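PDB 2B3F: glucose-binding protein from Thermus thermophilus HB27, which binds glucose or galactose and probably delivers the sugar to a binding-protein-dependent transport system as its solute-binding component. Local coordinates for residues A[186-189]-A[190-193]. Sequence-based numbering, arbitrary orientation.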
loop_
_atom_site.group_PDB
_atom_site.type_symbol
_atom_site.label_atom_id
_atom_site.label_comp_id
_atom_site.label_asym_id
_atom_site.label_seq_id
_atom_site.Cartn_x
_atom_site.Cartn_y
_atom_site.Cartn_z
ATOM N N TRP A 186 -8.149 -12.968 9.172
ATOM C CA TRP A 186 -7.938 -11.988 8.076
ATOM C C TRP A 186 -7.820 -12.722 6.739
ATOM O O TRP A 186 -8.548 -12.435 5.786
ATOM C CB TRP A 186 -6.730 -11.077 8.338
ATOM C CG TRP A 186 -6.346 -10.243 7.152
ATOM C CD1 TRP A 186 -5.308 -10.460 6.294
ATOM C CD2 TRP A 186 -7.005 -9.058 6.691
ATOM N NE1 TRP A 186 -5.294 -9.501 5.314
ATOM C CE2 TRP A 186 -6.319 -8.618 5.537
ATOM C CE3 TRP A 186 -8.123 -8.341 7.131
ATOM C CZ2 TRP A 186 -6.705 -7.478 4.816
ATOM C CZ3 TRP A 186 -8.511 -7.202 6.419
ATOM C CH2 TRP A 186 -7.794 -6.777 5.277
ATOM N N ASN A 187 -6.925 -13.708 6.660
ATOM C CA ASN A 187 -6.755 -14.480 5.422
ATOM C C ASN A 187 -8.022 -15.207 5.006
ATOM O O ASN A 187 -8.300 -15.374 3.802
ATOM C CB ASN A 187 -5.601 -15.495 5.549
ATOM C CG ASN A 187 -4.216 -14.822 5.626
ATOM O OD1 ASN A 187 -4.079 -13.616 5.406
ATOM N ND2 ASN A 187 -3.183 -15.610 5.935
ATOM N N ASN A 188 -8.811 -15.607 5.997
ATOM C CA ASN A 188 -10.045 -16.337 5.727
ATOM C C ASN A 188 -11.145 -15.490 5.093
ATOM O O ASN A 188 -12.052 -16.043 4.470
ATOM C CB ASN A 188 -10.553 -17.030 6.988
ATOM C CG ASN A 188 -9.704 -18.242 7.369
ATOM O OD1 ASN A 188 -9.040 -18.839 6.517
ATOM N ND2 ASN A 188 -9.715 -18.595 8.657
ATOM N N LEU A 189 -11.057 -14.166 5.205
ATOM C CA LEU A 189 -11.999 -13.321 4.472
ATOM C C LEU A 189 -11.815 -13.486 2.974
ATOM O O LEU A 189 -12.792 -13.484 2.220
ATOM C CB LEU A 189 -11.835 -11.837 4.837
ATOM C CG LEU A 189 -12.167 -11.418 6.260
ATOM C CD1 LEU A 189 -11.714 -9.972 6.508
ATOM C CD2 LEU A 189 -13.659 -11.576 6.537
ATOM N N TRP A 190 -10.563 -13.631 2.544
ATOM C CA TRP A 190 -10.211 -13.462 1.130
ATOM C C TRP A 190 -10.274 -14.767 0.341
ATOM O O TRP A 190 -10.354 -14.740 -0.883
ATOM C CB TRP A 190 -8.845 -12.747 1.028
ATOM C CG TRP A 190 -8.907 -11.549 1.888
ATOM C CD1 TRP A 190 -8.193 -11.307 3.014
ATOM C CD2 TRP A 190 -9.817 -10.451 1.745
ATOM N NE1 TRP A 190 -8.582 -10.121 3.574
ATOM C CE2 TRP A 190 -9.591 -9.582 2.823
ATOM C CE3 TRP A 190 -10.801 -10.125 0.808
ATOM C CZ2 TRP A 190 -10.316 -8.410 2.997
ATOM C CZ3 TRP A 190 -11.511 -8.959 0.978
ATOM C CH2 TRP A 190 -11.267 -8.114 2.061
ATOM N N ASN A 191 -10.278 -15.889 1.062
ATOM C CA ASN A 191 -10.534 -17.216 0.474
ATOM C C ASN A 191 -11.988 -17.651 0.686
ATOM O O ASN A 191 -12.391 -18.726 0.242
ATOM C CB ASN A 191 -9.531 -18.261 1.019
ATOM C CG ASN A 191 -9.624 -18.464 2.538
ATOM O OD1 ASN A 191 -10.682 -18.290 3.121
ATOM N ND2 ASN A 191 -8.513 -18.851 3.172
ATOM N N GLY A 192 -12.774 -16.807 1.356
ATOM C CA GLY A 192 -14.205 -17.051 1.539
ATOM C C GLY A 192 -14.555 -18.010 2.660
ATOM O O GLY A 192 -15.716 -18.412 2.795
ATOM N N LYS A 193 -13.571 -18.375 3.478
ATOM C CA LYS A 193 -13.827 -19.282 4.597
ATOM C C LYS A 193 -14.487 -18.573 5.755
ATOM O O LYS A 193 -15.220 -19.195 6.524
ATOM C CB LYS A 193 -12.544 -19.966 5.067
ATOM C CG LYS A 193 -12.077 -21.047 4.085
ATOM C CD LYS A 193 -10.860 -21.780 4.615
ATOM C CE LYS A 193 -10.511 -22.985 3.737
ATOM N NZ LYS A 193 -9.045 -23.308 3.871
#
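Trp186 and Trp190, one turn apart at the C-terminal end of helix 166-190, meet in a T-shaped stack where the chain leaves the helix for the loop before helix 199-212. Trp190 drives its pyrrole edge at the face of Trp186, with planes 68° apart and NE1 of Trp190 3.4 Å from CE2 of Trp186. Trp186 holds CG opposite its backbone N (chi1 170°), which leaves one indole face turned to Trp190 NE1; its own NE1 is bonded to Gly344 O. Leu189 CB sits squarely over one face of the Trp190 pyrrole, 3.8 Å from the ring centroid, a CH-pi contact. Phe196 and Phe356 make further edge-to-face pairs with Trp190. With an alanine here, the face of Trp186 would probably lose the edge packed on it and a gap would open beside Leu189 CB.

Between this packed side and the loop, Asn187 O accepts Trp190 N at 3.1 Å and, weakly, Asn191 N. The solvent side is looser and polar. The amides of Asn188 and Asn191 lie side by side, and Asn191 ND2 gives a weak bond to Asn188 OD1, while Asn188 ND2 turns to Asp185. An Asx turn from Asn191 to Lys193 spans Gly192, the first residue to leave the helical path, at positive phi: Asn191 OD1 accepts Lys193 N at 2.9 Å, in the plane of the side-chain carbonyl.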